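Long-range contact in serine-tRNA ligase (Naegleria fowleri, PDB 6BLJ), which probably attaches serine to its cognate tRNA in the cytosol, activating the amino acid with ATP, and is seen here with AMP bound: residues N166-P178 / E361-V373. Sequence-based numbering, arbitrary orientation.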
ATOM      1  N   ASN A 166       0.722 -25.545  18.815  1.00 32.79           N
ATOM      2  CA  ASN A 166       1.760 -26.418  19.338  1.00 38.66           C
ATOM      3  C   ASN A 166       2.926 -25.652  19.945  1.00 31.15           C
ATOM      4  O   ASN A 166       3.946 -26.266  20.271  1.00 30.85           O
ATOM      5  CB  ASN A 166       2.265 -27.350  18.233  1.00 43.07           C
ATOM      6  CG  ASN A 166       1.171 -28.250  17.686  1.00 49.12           C
ATOM      7  OD1 ASN A 166       0.418 -28.857  18.448  1.00 45.30           O
ATOM      8  ND2 ASN A 166       1.061 -28.316  16.368  1.00 37.75           N
ATOM      9  N   ASN A 167       2.803 -24.337  20.102  1.00 28.17           N
ATOM     10  CA  ASN A 167       3.818 -23.589  20.836  1.00 29.52           C
ATOM     11  C   ASN A 167       4.097 -24.291  22.157  1.00 32.08           C
ATOM     12  O   ASN A 167       3.170 -24.645  22.888  1.00 35.96           O
ATOM     13  CB  ASN A 167       3.341 -22.168  21.117  1.00 25.43           C
ATOM     14  CG  ASN A 167       3.337 -21.255  19.903  1.00 29.54           C
ATOM     15  OD1 ASN A 167       3.910 -21.545  18.855  1.00 29.63           O
ATOM     16  ND2 ASN A 167       2.689 -20.108  20.067  1.00 31.03           N
ATOM     17  N   GLY A 168       5.373 -24.516  22.461  1.00 31.83           N
ATOM     18  CA  GLY A 168       5.708 -25.228  23.689  1.00 30.71           C
ATOM     19  C   GLY A 168       5.535 -24.317  24.901  1.00 35.10           C
ATOM     20  O   GLY A 168       6.052 -23.194  24.926  1.00 35.41           O
ATOM     21  N   ILE A 169       4.803 -24.798  25.903  1.00 29.65           N
ATOM     22  CA  ILE A 169       4.669 -24.085  27.172  1.00 31.12           C
ATOM     23  C   ILE A 169       5.904 -24.401  28.009  1.00 34.32           C
ATOM     24  O   ILE A 169       6.029 -25.502  28.548  1.00 36.58           O
ATOM     25  CB  ILE A 169       3.386 -24.480  27.915  1.00 41.09           C
ATOM     26  CG1 ILE A 169       2.162 -24.342  27.008  1.00 40.16           C
ATOM     27  CG2 ILE A 169       3.232 -23.663  29.189  1.00 35.05           C
ATOM     28  CD1 ILE A 169       1.986 -22.967  26.456  1.00 44.43           C
ATOM     29  N   VAL A 170       6.819 -23.435  28.125  1.00 32.44           N
ATOM     30  CA  VAL A 170       8.100 -23.694  28.774  1.00 37.09           C
ATOM     31  C   VAL A 170       7.964 -23.649  30.294  1.00 39.28           C
ATOM     32  O   VAL A 170       8.533 -24.485  31.003  1.00 32.32           O
ATOM     33  CB  VAL A 170       9.167 -22.705  28.269  1.00 31.84           C
ATOM     34  CG1 VAL A 170      10.519 -23.046  28.891  1.00 34.43           C
ATOM     35  CG2 VAL A 170       9.249 -22.733  26.755  1.00 31.09           C
ATOM     36  N   ARG A 171       7.246 -22.662  30.824  1.00 33.05           N
ATOM     37  CA  ARG A 171       7.035 -22.583  32.267  1.00 37.38           C
ATOM     38  C   ARG A 171       5.927 -21.584  32.546  1.00 34.70           C
ATOM     39  O   ARG A 171       5.591 -20.748  31.707  1.00 32.85           O
ATOM     40  CB  ARG A 171       8.309 -22.188  33.028  1.00 44.56           C
ATOM     41  CG  ARG A 171       8.921 -20.884  32.568  1.00 42.19           C
ATOM     42  CD  ARG A 171      10.247 -20.624  33.264  1.00 41.89           C
ATOM     43  NE  ARG A 171      11.014 -19.636  32.519  1.00 41.87           N
ATOM     44  CZ  ARG A 171      11.937 -19.944  31.617  1.00 40.76           C
ATOM     45  NH1 ARG A 171      12.223 -21.215  31.364  1.00 39.79           N
ATOM     46  NH2 ARG A 171      12.569 -18.985  30.963  1.00 34.79           N
ATOM     47  N   MET A 172       5.360 -21.693  33.736  1.00 37.54           N
ATOM     48  CA  MET A 172       4.317 -20.790  34.190  1.00 34.58           C
ATOM     49  C   MET A 172       4.738 -20.210  35.526  1.00 39.34           C
ATOM     50  O   MET A 172       5.249 -20.934  36.388  1.00 35.56           O
ATOM     51  CB  MET A 172       2.984 -21.515  34.280  1.00 39.73           C
ATOM     52  CG  MET A 172       2.573 -22.048  32.916  1.00 52.40           C
ATOM     53  SD  MET A 172       0.989 -22.860  32.921  1.00 65.24           S
ATOM     54  CE  MET A 172      -0.034 -21.507  33.474  1.00 60.73           C
ATOM     55  N   VAL A 173       4.581 -18.898  35.666  1.00 35.01           N
ATOM     56  CA  VAL A 173       5.058 -18.165  36.830  1.00 30.39           C
ATOM     57  C   VAL A 173       3.962 -17.224  37.307  1.00 35.82           C
ATOM     58  O   VAL A 173       3.500 -16.367  36.546  1.00 37.90           O
ATOM     59  CB  VAL A 173       6.336 -17.365  36.509  1.00 36.35           C
ATOM     60  CG1 VAL A 173       6.792 -16.573  37.737  1.00 33.96           C
ATOM     61  CG2 VAL A 173       7.452 -18.298  36.010  1.00 39.41           C
ATOM     62  N   GLY A 174       3.591 -17.338  38.572  1.00 27.25           N
ATOM     63  CA  GLY A 174       2.684 -16.392  39.185  1.00 28.89           C
ATOM     64  C   GLY A 174       1.421 -17.058  39.689  1.00 34.78           C
ATOM     65  O   GLY A 174       1.250 -18.272  39.619  1.00 32.07           O
ATOM     66  N   ASN A 175       0.530 -16.224  40.212  1.00 26.94           N
ATOM     67  CA  ASN A 175      -0.709 -16.681  40.839  1.00 29.96           C
ATOM     68  C   ASN A 175      -1.880 -16.001  40.144  1.00 33.63           C
ATOM     69  O   ASN A 175      -2.328 -14.933  40.576  1.00 30.30           O
ATOM     70  CB  ASN A 175      -0.692 -16.378  42.328  1.00 32.26           C
ATOM     71  CG  ASN A 175       0.549 -16.948  43.009  1.00 41.62           C
ATOM     72  OD1 ASN A 175       1.419 -16.210  43.456  1.00 45.57           O
ATOM     73  ND2 ASN A 175       0.642 -18.260  43.055  1.00 29.89           N
ATOM     74  N   PRO A 176      -2.390 -16.583  39.057  1.00 34.18           N
ATOM     75  CA  PRO A 176      -3.476 -15.931  38.307  1.00 33.18           C
ATOM     76  C   PRO A 176      -4.774 -15.962  39.094  1.00 29.80           C
ATOM     77  O   PRO A 176      -5.253 -17.026  39.476  1.00 29.71           O
ATOM     78  CB  PRO A 176      -3.575 -16.760  37.019  1.00 31.31           C
ATOM     79  CG  PRO A 176      -2.911 -18.072  37.331  1.00 37.17           C
ATOM     80  CD  PRO A 176      -1.895 -17.806  38.398  1.00 36.54           C
ATOM     81  N   ARG A 177      -5.348 -14.787  39.323  1.00 31.03           N
ATOM     82  CA  ARG A 177      -6.613 -14.715  40.029  1.00 28.58           C
ATOM     83  C   ARG A 177      -7.707 -15.371  39.181  1.00 32.26           C
ATOM     84  O   ARG A 177      -7.667 -15.304  37.953  1.00 30.08           O
ATOM     85  CB  ARG A 177      -6.976 -13.257  40.335  1.00 26.56           C
ATOM     86  CG  ARG A 177      -7.441 -12.425  39.086  1.00 25.61           C
ATOM     87  CD  ARG A 177      -7.588 -10.947  39.462  1.00 30.88           C
ATOM     88  NE  ARG A 177      -8.847 -10.706  40.174  1.00 27.21           N
ATOM     89  CZ  ARG A 177      -9.202  -9.541  40.709  1.00 27.91           C
ATOM     90  NH1 ARG A 177      -8.384  -8.496  40.651  1.00 29.24           N
ATOM     91  NH2 ARG A 177     -10.366  -9.429  41.331  1.00 29.35           N
ATOM     92  N   PRO A 178      -8.677 -16.035  39.818  1.00 31.67           N
ATOM     93  CA  PRO A 178      -9.778 -16.646  39.061  1.00 33.11           C
ATOM     94  C   PRO A 178     -10.646 -15.590  38.395  1.00 33.58           C
ATOM     95  O   PRO A 178     -10.760 -14.456  38.864  1.00 32.48           O
ATOM     96  CB  PRO A 178     -10.572 -17.419  40.127  1.00 34.70           C
ATOM     97  CG  PRO A 178     -10.172 -16.847  41.434  1.00 36.13           C
ATOM     98  CD  PRO A 178      -8.826 -16.185  41.277  1.00 37.02           C
ATOM     99  N   GLU A 361      10.931 -11.524  32.460  1.00 26.64           N
ATOM    100  CA  GLU A 361      10.290 -12.286  33.529  1.00 32.07           C
ATOM    101  C   GLU A 361      10.422 -11.578  34.873  1.00 31.27           C
ATOM    102  O   GLU A 361       9.440 -11.445  35.609  1.00 31.31           O
ATOM    103  CB  GLU A 361      10.894 -13.684  33.616  1.00 27.82           C
ATOM    104  CG  GLU A 361      10.512 -14.615  32.480  1.00 28.32           C
ATOM    105  CD  GLU A 361      10.892 -16.038  32.806  1.00 34.09           C
ATOM    106  OE1 GLU A 361      10.247 -16.616  33.702  1.00 32.81           O
ATOM    107  OE2 GLU A 361      11.843 -16.565  32.193  1.00 34.07           O
ATOM    108  N   ALA A 362      11.641 -11.136  35.223  1.00 29.94           N
ATOM    109  CA  ALA A 362      11.813 -10.397  36.476  1.00 33.92           C
ATOM    110  C   ALA A 362      10.972  -9.125  36.475  1.00 30.81           C
ATOM    111  O   ALA A 362      10.435  -8.719  37.513  1.00 27.10           O
ATOM    112  CB  ALA A 362      13.289 -10.060  36.704  1.00 27.98           C
ATOM    113  N   PHE A 363      10.830  -8.482  35.313  1.00 29.10           N
ATOM    114  CA  PHE A 363      10.019  -7.273  35.250  1.00 27.13           C
ATOM    115  C   PHE A 363       8.566  -7.568  35.615  1.00 28.64           C
ATOM    116  O   PHE A 363       7.984  -6.896  36.475  1.00 26.08           O
ATOM    117  CB  PHE A 363      10.116  -6.639  33.863  1.00 24.90           C
ATOM    118  CG  PHE A 363       9.416  -5.298  33.754  1.00 27.98           C
ATOM    119  CD1 PHE A 363       9.970  -4.163  34.320  1.00 28.55           C
ATOM    120  CD2 PHE A 363       8.211  -5.178  33.073  1.00 30.68           C
ATOM    121  CE1 PHE A 363       9.337  -2.928  34.204  1.00 27.65           C
ATOM    122  CE2 PHE A 363       7.574  -3.945  32.958  1.00 34.84           C
ATOM    123  CZ  PHE A 363       8.138  -2.822  33.538  1.00 25.63           C
ATOM    124  N   TYR A 364       7.962  -8.578  34.970  1.00 25.83           N
ATOM    125  CA  TYR A 364       6.552  -8.867  35.231  1.00 26.28           C
ATOM    126  C   TYR A 364       6.336  -9.498  36.600  1.00 23.48           C
ATOM    127  O   TYR A 364       5.290  -9.260  37.228  1.00 23.58           O
ATOM    128  CB  TYR A 364       5.965  -9.723  34.099  1.00 24.95           C
ATOM    129  CG  TYR A 364       5.864  -8.854  32.868  1.00 24.87           C
ATOM    130  CD1 TYR A 364       4.848  -7.899  32.762  1.00 24.50           C
ATOM    131  CD2 TYR A 364       6.841  -8.895  31.871  1.00 24.00           C
ATOM    132  CE1 TYR A 364       4.780  -7.032  31.686  1.00 22.39           C
ATOM    133  CE2 TYR A 364       6.767  -8.034  30.759  1.00 27.14           C
ATOM    134  CZ  TYR A 364       5.734  -7.110  30.686  1.00 23.63           C
ATOM    135  OH  TYR A 364       5.635  -6.248  29.630  1.00 30.09           O
ATOM    136  N   GLN A 365       7.289 -10.291  37.094  1.00 24.20           N
ATOM    137  CA  GLN A 365       7.185 -10.707  38.489  1.00 29.13           C
ATOM    138  C   GLN A 365       7.150  -9.491  39.412  1.00 30.91           C
ATOM    139  O   GLN A 365       6.378  -9.464  40.372  1.00 30.80           O
ATOM    140  CB  GLN A 365       8.336 -11.635  38.880  1.00 27.48           C
ATOM    141  CG  GLN A 365       8.302 -13.002  38.220  1.00 29.56           C
ATOM    142  CD  GLN A 365       9.635 -13.712  38.368  1.00 39.73           C
ATOM    143  OE1 GLN A 365      10.372 -13.445  39.306  1.00 44.61           O
ATOM    144  NE2 GLN A 365       9.957 -14.600  37.431  1.00 31.72           N
ATOM    145  N   SER A 366       7.980  -8.476  39.145  1.00 32.01           N
ATOM    146  CA  SER A 366       7.976  -7.313  40.032  1.00 36.16           C
ATOM    147  C   SER A 366       6.635  -6.587  39.976  1.00 31.52           C
ATOM    148  O   SER A 366       6.249  -5.929  40.945  1.00 28.30           O
ATOM    149  CB  SER A 366       9.112  -6.339  39.696  1.00 36.13           C
ATOM    150  OG  SER A 366       8.817  -5.558  38.539  1.00 31.45           O
ATOM    151  N   LEU A 367       5.914  -6.689  38.857  1.00 33.04           N
ATOM    152  CA  LEU A 367       4.592  -6.087  38.726  1.00 29.31           C
ATOM    153  C   LEU A 367       3.473  -6.972  39.264  1.00 32.08           C
ATOM    154  O   LEU A 367       2.322  -6.531  39.286  1.00 30.45           O
ATOM    155  CB  LEU A 367       4.302  -5.751  37.251  1.00 22.92           C
ATOM    156  CG  LEU A 367       5.120  -4.587  36.680  1.00 27.76           C
ATOM    157  CD1 LEU A 367       4.992  -4.565  35.184  1.00 27.29           C
ATOM    158  CD2 LEU A 367       4.632  -3.256  37.273  1.00 28.51           C
ATOM    159  N   GLY A 368       3.780  -8.186  39.715  1.00 36.52           N
ATOM    160  CA  GLY A 368       2.735  -9.116  40.109  1.00 33.07           C
ATOM    161  C   GLY A 368       1.845  -9.569  38.966  1.00 31.07           C
ATOM    162  O   GLY A 368       0.661  -9.833  39.175  1.00 33.55           O
ATOM    163  N   ILE A 369       2.387  -9.693  37.764  1.00 28.00           N
ATOM    164  CA  ILE A 369       1.621 -10.100  36.589  1.00 27.31           C
ATOM    165  C   ILE A 369       1.891 -11.581  36.337  1.00 32.27           C
ATOM    166  O   ILE A 369       3.038 -11.941  36.031  1.00 29.02           O
ATOM    167  CB  ILE A 369       2.000  -9.262  35.359  1.00 26.77           C
ATOM    168  CG1 ILE A 369       1.626  -7.787  35.550  1.00 29.87           C
ATOM    169  CG2 ILE A 369       1.326  -9.809  34.114  1.00 22.35           C
ATOM    170  CD1 ILE A 369       0.148  -7.553  35.728  1.00 31.83           C
ATOM    171  N   PRO A 370       0.887 -12.460  36.422  1.00 29.51           N
ATOM    172  CA  PRO A 370       1.129 -13.873  36.105  1.00 23.56           C
ATOM    173  C   PRO A 370       1.332 -14.035  34.611  1.00 24.47           C
ATOM    174  O   PRO A 370       0.797 -13.259  33.812  1.00 23.20           O
ATOM    175  CB  PRO A 370      -0.162 -14.577  36.565  1.00 24.32           C
ATOM    176  CG  PRO A 370      -0.987 -13.537  37.243  1.00 27.27           C
ATOM    177  CD  PRO A 370      -0.541 -12.216  36.675  1.00 31.48           C
ATOM    178  N   TYR A 371       2.139 -15.031  34.235  1.00 23.85           N
ATOM    179  CA  TYR A 371       2.458 -15.234  32.827  1.00 32.49           C
ATOM    180  C   TYR A 371       2.903 -16.676  32.597  1.00 33.17           C
ATOM    181  O   TYR A 371       3.111 -17.453  33.535  1.00 31.35           O
ATOM    182  CB  TYR A 371       3.544 -14.261  32.338  1.00 22.01           C
ATOM    183  CG  TYR A 371       4.864 -14.468  33.005  1.00 26.55           C
ATOM    184  CD1 TYR A 371       5.224 -13.722  34.126  1.00 27.89           C
ATOM    185  CD2 TYR A 371       5.734 -15.458  32.570  1.00 32.15           C
ATOM    186  CE1 TYR A 371       6.423 -13.944  34.771  1.00 28.70           C
ATOM    187  CE2 TYR A 371       6.935 -15.683  33.214  1.00 32.62           C
ATOM    188  CZ  TYR A 371       7.285 -14.912  34.298  1.00 32.34           C
ATOM    189  OH  TYR A 371       8.485 -15.150  34.940  1.00 31.03           O
ATOM    190  N   ARG A 372       3.091 -17.007  31.319  1.00 25.15           N
ATOM    191  CA  ARG A 372       3.763 -18.235  30.934  1.00 27.52           C
ATOM    192  C   ARG A 372       4.743 -17.900  29.819  1.00 27.93           C
ATOM    193  O   ARG A 372       4.525 -16.955  29.045  1.00 25.22           O
ATOM    194  CB  ARG A 372       2.751 -19.323  30.491  1.00 29.20           C
ATOM    195  CG  ARG A 372       1.953 -18.957  29.214  1.00 28.75           C
ATOM    196  CD  ARG A 372       0.805 -19.939  28.931  1.00 31.74           C
ATOM    197  NE  ARG A 372       0.200 -19.721  27.610  1.00 27.69           N
ATOM    198  CZ  ARG A 372      -0.827 -20.427  27.130  1.00 31.62           C
ATOM    199  NH1 ARG A 372      -1.354 -21.388  27.865  1.00 30.70           N
ATOM    200  NH2 ARG A 372      -1.323 -20.182  25.917  1.00 24.67           N
ATOM    201  N   VAL A 373       5.824 -18.672  29.751  1.00 26.41           N
ATOM    202  CA  VAL A 373       6.838 -18.545  28.705  1.00 28.04           C
ATOM    203  C   VAL A 373       6.534 -19.578  27.636  1.00 29.74           C
ATOM    204  O   VAL A 373       6.336 -20.757  27.949  1.00 27.01           O
ATOM    205  CB  VAL A 373       8.252 -18.762  29.271  1.00 30.24           C
ATOM    206  CG1 VAL A 373       9.298 -18.622  28.169  1.00 27.65           C
ATOM    207  CG2 VAL A 373       8.518 -17.817  30.421  1.00 33.44           C
TER
HETATM  208  O   HOH W   1       4.620 -13.630  37.431  1.00 34.23           O
HETATM  209  O   HOH W   2      -1.105 -12.339  40.741  1.00 35.43           O
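V173 lies over one face of the Y371 ring, its CB 3.4 Å from Y371 CZ, while its CG1 rests against the amide end of Q365. The ring reaches this place because CG of Y371 sits between the backbone N and the carbonyl carbon (chi1 65°), which lets the side chain run beside that of V173. On the same sheet face, V373 CG2 packs along the aliphatic part of R171; V373 CG1 comes loosely against V170 CB. Farther along the chain, the P176 and P370 rings pack alongside, running in opposite directions, P370 CG 3.6 Å from P176 CA. The other sheet face carries M172 beside R372; I169 CD1 lies over one face of the R372 guanidinium, off toward its rim, and R372 NE forms a salt bridge with E392. Between the backbones, V173 and Y371 form a hydrogen-bonded antiparallel pair, with V173 N to Y371 O at 3.0 Å and nearly straight (177°). V170 and R171 both face V373 in a classic beta bulge, V170 N donating to V373 O and V373 N to R171 O. A water bridges V173 O and I369 O beyond the pair. At the polar edge R171 meets E361 side-on: R171 NE and NH2 both reach E361 OE2 from the same face of the carboxylate, NH2 at 2.8 Å. The two planes are only 19° apart. Y371 OH donates to E361 OE1 at 2.6 Å, using the anti lone pair, and Q365 NE2 donates to Y371 OH at 2.9 Å, so two bonds grip the hydroxyl, one given and one received, which probably helps orient the carboxylate. Helix 348-366 ends in a Schellman motif at G368, and the chain then turns into strand 371-375; strand 168-173 pairs with it, extending the antiparallel sheet of the class II synthetase catalytic core.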